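PDB 3HF7: hemolysins related proteins containing CBS domains from Klebsiella pneumoniae subsp. pneumoniae, which is of unknown function but binds AMP through this CBS-domain pair, one piece of a longer, probably membrane-bound protein that may also bind flavin adenine dinucleotide. Local coordinates for residues A[40-43]-A[48-51]; A[86-91]-A[119-124]. All coordinates share one frame; numbering follows the deposited sequence.

Contact 1 of 2, residues A[40-43]-A[48-51]; sequences LYRD and AISM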
ATOM      1  N   LEU A  40       1.659   6.354   0.673  1.00 24.83           N
ATOM      2  CA  LEU A  40       2.094   7.717   0.935  1.00 24.47           C
ATOM      3  C   LEU A  40       3.460   7.654   1.601  1.00 24.85           C
ATOM      4  O   LEU A  40       3.642   6.956   2.607  1.00 24.71           O
ATOM      5  CB  LEU A  40       1.081   8.432   1.835  1.00 23.71           C
ATOM      6  CG  LEU A  40      -0.365   8.550   1.327  1.00 22.61           C
ATOM      7  CD1 LEU A  40      -1.216   9.304   2.363  1.00 21.20           C
ATOM      8  CD2 LEU A  40      -0.453   9.213  -0.070  1.00 18.52           C
ATOM      9  N   TYR A  41       4.426   8.361   1.030  1.00 25.39           N
ATOM     10  CA  TYR A  41       5.758   8.414   1.620  1.00 26.19           C
ATOM     11  C   TYR A  41       6.396   9.801   1.479  1.00 27.16           C
ATOM     12  O   TYR A  41       5.951  10.645   0.683  1.00 27.18           O
ATOM     13  CB  TYR A  41       6.663   7.371   0.962  1.00 26.10           C
ATOM     14  CG  TYR A  41       6.866   7.591  -0.521  1.00 26.37           C
ATOM     15  CD1 TYR A  41       7.780   8.543  -0.997  1.00 27.54           C
ATOM     16  CD2 TYR A  41       6.142   6.858  -1.453  1.00 25.82           C
ATOM     17  CE1 TYR A  41       7.958   8.739  -2.364  1.00 26.75           C
ATOM     18  CE2 TYR A  41       6.310   7.058  -2.813  1.00 24.75           C
ATOM     19  CZ  TYR A  41       7.204   7.986  -3.256  1.00 25.45           C
ATOM     20  OH  TYR A  41       7.352   8.150  -4.608  1.00 27.70           O
ATOM     21  N   ARG A  42       7.463  10.015   2.237  1.00 27.64           N
ATOM     22  CA  ARG A  42       8.216  11.233   2.137  1.00 28.31           C
ATOM     23  C   ARG A  42       9.572  10.892   1.494  1.00 28.44           C
ATOM     24  O   ARG A  42      10.410  10.216   2.108  1.00 28.39           O
ATOM     25  CB  ARG A  42       8.379  11.814   3.534  1.00 28.44           C
ATOM     26  CG  ARG A  42       8.563  13.317   3.602  1.00 30.74           C
ATOM     27  CD  ARG A  42       8.480  13.785   5.060  1.00 34.27           C
ATOM     28  NE  ARG A  42       8.816  12.684   5.970  1.00 36.76           N
ATOM     29  CZ  ARG A  42       8.029  12.214   6.947  1.00 38.03           C
ATOM     30  NH1 ARG A  42       6.835  12.755   7.199  1.00 38.34           N
ATOM     31  NH2 ARG A  42       8.459  11.200   7.692  1.00 38.70           N
ATOM     32  N   ASP A  43       9.768  11.341   0.250  1.00 28.25           N
ATOM     33  CA  ASP A  43      11.053  11.221  -0.466  1.00 28.21           C
ATOM     34  C   ASP A  43      11.264   9.913  -1.206  1.00 28.31           C
ATOM     35  O   ASP A  43      11.566   9.899  -2.401  1.00 28.47           O
ATOM     36  CB  ASP A  43      12.233  11.436   0.476  1.00 28.32           C
ATOM     37  CG  ASP A  43      12.379  12.871   0.893  1.00 28.60           C
ATOM     38  OD1 ASP A  43      12.045  13.753   0.070  1.00 28.54           O
ATOM     39  OD2 ASP A  43      12.833  13.121   2.033  1.00 28.85           O
ATOM     40  N   ALA A  48       8.189   5.153   3.997  1.00 27.52           N
ATOM     41  CA  ALA A  48       6.765   4.902   3.806  1.00 27.16           C
ATOM     42  C   ALA A  48       5.998   5.331   5.050  1.00 27.24           C
ATOM     43  O   ALA A  48       6.406   5.059   6.178  1.00 27.51           O
ATOM     44  CB  ALA A  48       6.520   3.456   3.513  1.00 27.03           C
ATOM     45  N   ILE A  49       4.885   6.014   4.841  1.00 27.33           N
ATOM     46  CA  ILE A  49       4.135   6.579   5.953  1.00 27.52           C
ATOM     47  C   ILE A  49       2.792   5.883   6.202  1.00 27.58           C
ATOM     48  O   ILE A  49       2.482   5.502   7.332  1.00 28.10           O
ATOM     49  CB  ILE A  49       3.907   8.081   5.757  1.00 27.26           C
ATOM     50  CG1 ILE A  49       5.253   8.763   5.554  1.00 26.94           C
ATOM     51  CG2 ILE A  49       3.123   8.655   6.939  1.00 27.48           C
ATOM     52  CD1 ILE A  49       5.341  10.141   6.132  1.00 27.82           C
ATOM     53  N   SER A  50       2.002   5.719   5.146  1.00 27.48           N
ATOM     54  CA  SER A  50       0.682   5.136   5.279  1.00 26.95           C
ATOM     55  C   SER A  50       0.181   4.557   3.968  1.00 26.45           C
ATOM     56  O   SER A  50       0.766   4.768   2.906  1.00 26.13           O
ATOM     57  CB  SER A  50      -0.286   6.190   5.804  1.00 27.13           C
ATOM     58  OG  SER A  50      -0.112   7.397   5.088  1.00 28.09           O
ATOM     59  N   MET A  51      -0.903   3.792   4.061  1.00 26.37           N
ATOM     60  CA  MET A  51      -1.540   3.218   2.888  1.00 26.11           C
ATOM     61  C   MET A  51      -2.892   3.905   2.735  1.00 26.54           C
ATOM     62  O   MET A  51      -3.674   3.961   3.686  1.00 27.17           O
ATOM     63  CB  MET A  51      -1.679   1.704   3.054  1.00 24.92           C
ATOM     64  CG  MET A  51      -2.153   0.986   1.829  1.00 23.05           C
ATOM     65  SD  MET A  51      -0.900   0.798   0.544  1.00 22.83           S
ATOM     66  CE  MET A  51       0.300  -0.231   1.411  1.00 20.94           C
TER
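Leu40 and Ser50 face each other as an antiparallel hydrogen-bonded pair, their side chains on the same side of the sheet. Leu40 CD1 lies 3.5 Å from Ser50 OG, so a methyl of the branched leucine rests beside a small hydroxyl rather than a second bulky group. With OG set between its backbone N and carbonyl carbon (chi1 46°), Ser50 brings the hydroxyl alongside Leu40 CB and CD1. The opposite side carries Tyr41 and Ala48, a non-hydrogen-bonded pair. Tyr41 brings only its CB close, 3.8 Å from Ala48 CA, while its ring leads away from the neighbouring strand; a residue as small as alanine suits a place beside that ring-bearing carbon.

Between the two pairs the register slips by one, because Ile49 and Ser50 both face Leu40 in a classic beta bulge. Leu40 O therefore takes two N-H groups, from Ile49 N at 2.7 Å and Ser50 N at 3.3 Å, while Leu40 N donates to Ser50 O at 2.9 Å in a nearly straight bond (170°). The extra residue turns its side chain toward the partner strand, where Ile49 CD1 sits over one face of the Arg42 guanidinium, 3.5 Å from Arg42 CZ. Arginine serves here with both flat face and charge: its NH2 forms a salt bridge to Asp47 at the hairpin turn.

Strand 37-41 is the middle strand of its three-stranded sheet. Strand 48-53 flanks it antiparallel and strand 16-18 parallel, the Tyr41 backbone hydrogen-bonding to Ile17 and Ile19. From strand 48-53, Met51 reaches Val102 and Leu104 of strand 102-106.

Contact 2 of 2, residues A[86-91]-A[119-124]; sequences TPLSTQ and EDILEE. With AMP (adenosine monophosphate), chain B.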
ATOM      1  N   THR A  86       7.932 -14.757   4.266  1.00 28.18           N
ATOM      2  CA  THR A  86       6.804 -15.370   4.929  1.00 28.06           C
ATOM      3  C   THR A  86       6.117 -16.259   3.884  1.00 28.52           C
ATOM      4  O   THR A  86       5.911 -15.839   2.735  1.00 28.91           O
ATOM      5  CB  THR A  86       5.878 -14.300   5.527  1.00 28.01           C
ATOM      6  OG1 THR A  86       6.550 -13.673   6.627  1.00 27.71           O
ATOM      7  CG2 THR A  86       4.571 -14.889   6.025  1.00 27.32           C
ATOM      8  N   PRO A  87       5.811 -17.510   4.262  1.00 28.53           N
ATOM      9  CA  PRO A  87       5.223 -18.451   3.311  1.00 28.63           C
ATOM     10  C   PRO A  87       3.756 -18.142   3.078  1.00 28.79           C
ATOM     11  O   PRO A  87       3.051 -17.725   4.008  1.00 28.63           O
ATOM     12  CB  PRO A  87       5.384 -19.814   4.004  1.00 28.60           C
ATOM     13  CG  PRO A  87       6.210 -19.547   5.254  1.00 28.39           C
ATOM     14  CD  PRO A  87       6.019 -18.117   5.588  1.00 28.47           C
ATOM     15  N   LEU A  88       3.309 -18.351   1.841  1.00 28.98           N
ATOM     16  CA  LEU A  88       1.948 -18.011   1.435  1.00 29.25           C
ATOM     17  C   LEU A  88       0.920 -18.597   2.387  1.00 29.58           C
ATOM     18  O   LEU A  88      -0.085 -17.955   2.720  1.00 29.82           O
ATOM     19  CB  LEU A  88       1.679 -18.505   0.015  1.00 29.11           C
ATOM     20  CG  LEU A  88       2.545 -17.897  -1.090  1.00 29.03           C
ATOM     21  CD1 LEU A  88       1.961 -18.211  -2.463  1.00 28.70           C
ATOM     22  CD2 LEU A  88       2.663 -16.400  -0.891  1.00 29.72           C
ATOM     23  N   SER A  89       1.193 -19.823   2.822  1.00 29.71           N
ATOM     24  CA  SER A  89       0.335 -20.545   3.750  1.00 29.86           C
ATOM     25  C   SER A  89       0.118 -19.708   5.013  1.00 29.85           C
ATOM     26  O   SER A  89      -1.030 -19.387   5.364  1.00 30.02           O
ATOM     27  CB  SER A  89       0.973 -21.891   4.105  1.00 29.76           C
ATOM     28  OG  SER A  89       1.872 -22.298   3.078  1.00 30.18           O
ATOM     29  N   THR A  90       1.227 -19.340   5.668  1.00 29.55           N
ATOM     30  CA  THR A  90       1.176 -18.603   6.926  1.00 29.15           C
ATOM     31  C   THR A  90       0.508 -17.246   6.738  1.00 28.83           C
ATOM     32  O   THR A  90      -0.335 -16.848   7.552  1.00 29.26           O
ATOM     33  CB  THR A  90       2.580 -18.388   7.529  1.00 29.26           C
ATOM     34  OG1 THR A  90       3.420 -19.499   7.197  1.00 29.60           O
ATOM     35  CG2 THR A  90       2.492 -18.250   9.053  1.00 28.96           C
ATOM     36  N   GLN A  91       0.877 -16.541   5.666  1.00 27.94           N
ATOM     37  CA  GLN A  91       0.313 -15.218   5.409  1.00 26.96           C
ATOM     38  C   GLN A  91      -1.200 -15.282   5.215  1.00 26.27           C
ATOM     39  O   GLN A  91      -1.910 -14.403   5.705  1.00 26.65           O
ATOM     40  CB  GLN A  91       0.996 -14.521   4.224  1.00 26.86           C
ATOM     41  CG  GLN A  91       0.752 -13.019   4.164  1.00 26.19           C
ATOM     42  CD  GLN A  91       1.028 -12.289   5.481  1.00 25.70           C
ATOM     43  OE1 GLN A  91       0.203 -11.516   5.949  1.00 26.17           O
ATOM     44  NE2 GLN A  91       2.190 -12.530   6.073  1.00 26.15           N
ATOM     45  N   GLU A 119      -5.855 -11.101  -2.452  1.00 25.25           N
ATOM     46  CA  GLU A 119      -6.245 -11.478  -3.800  1.00 25.87           C
ATOM     47  C   GLU A 119      -5.071 -12.268  -4.385  1.00 26.67           C
ATOM     48  O   GLU A 119      -5.244 -13.409  -4.822  1.00 26.59           O
ATOM     49  CB  GLU A 119      -6.579 -10.261  -4.659  1.00 25.48           C
ATOM     50  N   ASP A 120      -3.873 -11.689  -4.321  1.00 27.50           N
ATOM     51  CA  ASP A 120      -2.673 -12.318  -4.885  1.00 28.49           C
ATOM     52  C   ASP A 120      -2.344 -13.689  -4.310  1.00 28.80           C
ATOM     53  O   ASP A 120      -2.011 -14.612  -5.062  1.00 28.93           O
ATOM     54  CB  ASP A 120      -1.453 -11.417  -4.712  1.00 28.72           C
ATOM     55  CG  ASP A 120      -1.620 -10.083  -5.389  1.00 30.35           C
ATOM     56  OD1 ASP A 120      -2.497  -9.973  -6.292  1.00 31.55           O
ATOM     57  OD2 ASP A 120      -0.885  -9.141  -4.999  1.00 31.33           O
ATOM     58  N   ILE A 121      -2.416 -13.818  -2.989  1.00 29.05           N
ATOM     59  CA  ILE A 121      -2.064 -15.075  -2.338  1.00 29.36           C
ATOM     60  C   ILE A 121      -3.013 -16.227  -2.735  1.00 29.85           C
ATOM     61  O   ILE A 121      -2.562 -17.307  -3.174  1.00 30.25           O
ATOM     62  CB  ILE A 121      -1.967 -14.891  -0.820  1.00 29.20           C
ATOM     63  CG1 ILE A 121      -0.847 -13.877  -0.516  1.00 29.01           C
ATOM     64  CG2 ILE A 121      -1.730 -16.249  -0.127  1.00 29.17           C
ATOM     65  CD1 ILE A 121      -0.800 -13.382   0.895  1.00 28.17           C
ATOM     66  N   LEU A 122      -4.316 -15.969  -2.618  1.00 30.10           N
ATOM     67  CA  LEU A 122      -5.351 -16.945  -2.954  1.00 30.14           C
ATOM     68  C   LEU A 122      -5.214 -17.406  -4.387  1.00 30.53           C
ATOM     69  O   LEU A 122      -5.101 -18.605  -4.640  1.00 31.20           O
ATOM     70  CB  LEU A 122      -6.745 -16.368  -2.707  1.00 29.72           C
ATOM     71  CG  LEU A 122      -7.033 -15.969  -1.257  1.00 28.74           C
ATOM     72  CD1 LEU A 122      -8.106 -14.903  -1.198  1.00 27.11           C
ATOM     73  CD2 LEU A 122      -7.412 -17.177  -0.422  1.00 27.16           C
ATOM     74  N   GLU A 123      -5.183 -16.456  -5.315  1.00 30.78           N
ATOM     75  CA  GLU A 123      -5.119 -16.772  -6.736  1.00 31.63           C
ATOM     76  C   GLU A 123      -3.919 -17.636  -7.057  1.00 31.67           C
ATOM     77  O   GLU A 123      -3.946 -18.428  -7.995  1.00 31.73           O
ATOM     78  CB  GLU A 123      -5.070 -15.500  -7.568  1.00 31.75           C
ATOM     79  CG  GLU A 123      -6.437 -14.923  -7.840  1.00 34.11           C
ATOM     80  CD  GLU A 123      -6.409 -13.420  -8.058  1.00 37.88           C
ATOM     81  OE1 GLU A 123      -5.771 -12.960  -9.046  1.00 39.62           O
ATOM     82  OE2 GLU A 123      -7.037 -12.694  -7.245  1.00 39.48           O
ATOM     83  N   GLU A 124      -2.867 -17.477  -6.266  1.00 31.90           N
ATOM     84  CA  GLU A 124      -1.671 -18.246  -6.475  1.00 32.15           C
ATOM     85  C   GLU A 124      -1.918 -19.649  -5.955  1.00 32.09           C
ATOM     86  O   GLU A 124      -1.793 -20.629  -6.708  1.00 32.17           O
ATOM     87  CB  GLU A 124      -0.476 -17.604  -5.774  1.00 32.29           C
ATOM     88  CG  GLU A 124       0.806 -17.725  -6.583  1.00 33.21           C
ATOM     89  CD  GLU A 124       1.381 -19.131  -6.598  1.00 34.74           C
ATOM     90  OE1 GLU A 124       1.384 -19.794  -5.531  1.00 35.75           O
ATOM     91  OE2 GLU A 124       1.839 -19.567  -7.679  1.00 35.26           O
TER
HETATM   92  P   AMP B   1      -6.273  -3.018  -7.686  1.00 74.49           P
HETATM   93  O1P AMP B   1      -5.674  -2.454  -8.964  1.00 73.97           O
HETATM   94  O2P AMP B   1      -6.112  -2.158  -6.454  1.00 74.62           O
HETATM   95  O3P AMP B   1      -7.656  -3.597  -7.808  1.00 74.98           O
HETATM   96  O5' AMP B   1      -5.388  -4.341  -7.375  1.00 74.75           O
HETATM   97  C5' AMP B   1      -4.934  -5.225  -8.411  1.00 71.19           C
HETATM   98  C4' AMP B   1      -3.555  -5.798  -8.084  1.00 69.25           C
HETATM   99  O4' AMP B   1      -2.526  -4.873  -8.436  1.00 67.86           O
HETATM  100  C3' AMP B   1      -3.348  -6.126  -6.602  1.00 69.96           C
HETATM  101  O3' AMP B   1      -3.682  -7.485  -6.251  1.00 71.65           O
HETATM  102  C2' AMP B   1      -1.876  -5.859  -6.383  1.00 68.72           C
HETATM  103  O2' AMP B   1      -1.116  -7.042  -6.585  1.00 68.33           O
HETATM  104  C1' AMP B   1      -1.484  -4.857  -7.447  1.00 68.20           C
HETATM  105  N9  AMP B   1      -1.373  -3.557  -6.732  1.00 67.70           N
HETATM  106  C8  AMP B   1      -2.315  -3.096  -5.895  1.00 67.92           C
HETATM  107  N7  AMP B   1      -1.962  -1.904  -5.365  1.00 68.20           N
HETATM  108  C5  AMP B   1      -0.765  -1.580  -5.854  1.00 67.22           C
HETATM  109  C6  AMP B   1       0.152  -0.442  -5.670  1.00 67.17           C
HETATM  110  N6  AMP B   1      -0.186   0.586  -4.851  1.00 66.17           N
HETATM  111  N1  AMP B   1       1.318  -0.472  -6.359  1.00 68.02           N
HETATM  112  C2  AMP B   1       1.647  -1.500  -7.177  1.00 68.14           C
HETATM  113  N3  AMP B   1       0.851  -2.573  -7.374  1.00 68.29           N
HETATM  114  C4  AMP B   1      -0.361  -2.672  -6.754  1.00 67.64           C
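A carboxylate lies against a leucine methyl here: Glu124 OE1 is 3.5 Å from Leu88 CD1, and the two side chains cross at about a right angle. No hydrogen bond joins the two helical segments, so the hold is apolar, with Glu124 CB also close to Leu88 CD1. Glu124 already points toward Leu88, and the bend at chi2 (-73°) sets where its carboxylate lies.

The centre belongs to Ile121, whose two branches go to different residues of helix 88-98. Its CG2 sits 3.7 Å from Leu88 O and 4.1 Å from Leu88 CB, while its CD1 lies 3.6 Å from Gln91 CG. A beta-branched residue suits the place because one side chain can touch two successive turns. Buried Leu88, apolar and branched, points toward helix 118-126, meeting Ile121 with CB and Glu124 with CD1. Gln91 offers only its aliphatic part to Ile121; bent at chi2 (50°), it carries its amide away, and OE1 is hydrogen-bonded to Tyr80 OH. A buried glutamine thus serves apolar and polar neighbours at once. Pro87 is the N-cap, and its O accepts the first helical hydrogen bond, from Gln91 N.

Asp120, next to Ile121 in the chain, takes no part in the helix contact and instead binds AMP. Its OD1 accepts from O3' of the ligand at 2.8 Å and its OD2 from O2' at 2.6 Å, the ribose grip familiar from CBS domains.

Helix 118-126 follows strand 112-117 and lies beside helix 88-98, where Ile121 touches Phe95. Helix 4-7 completes the cluster, with Ile7 against Leu88, Ile121 and Glu124.

Contact 1 joins two strands of a beta hairpin, and contact 2 joins two helices. They lie on opposite sides of the chain's centre, about 24 Å between centres and about 11 Å between nearest atoms, without touching. AMP relates them. Asp120 of contact 2 holds the ribose directly, whereas contact 1 stands back from the ligand: the Tyr41 side chain is about 9 Å from AMP and about 8 Å from that of Val15. The hairpin's first strand nevertheless begins at Arg37, whose backbone O is hydrogen-bonded to the nucleotide, alongside His35, Gly36 and Val15. One AMP is thus bound by Asp120 within contact 2 and by residues at the start of the strand that runs into contact 1.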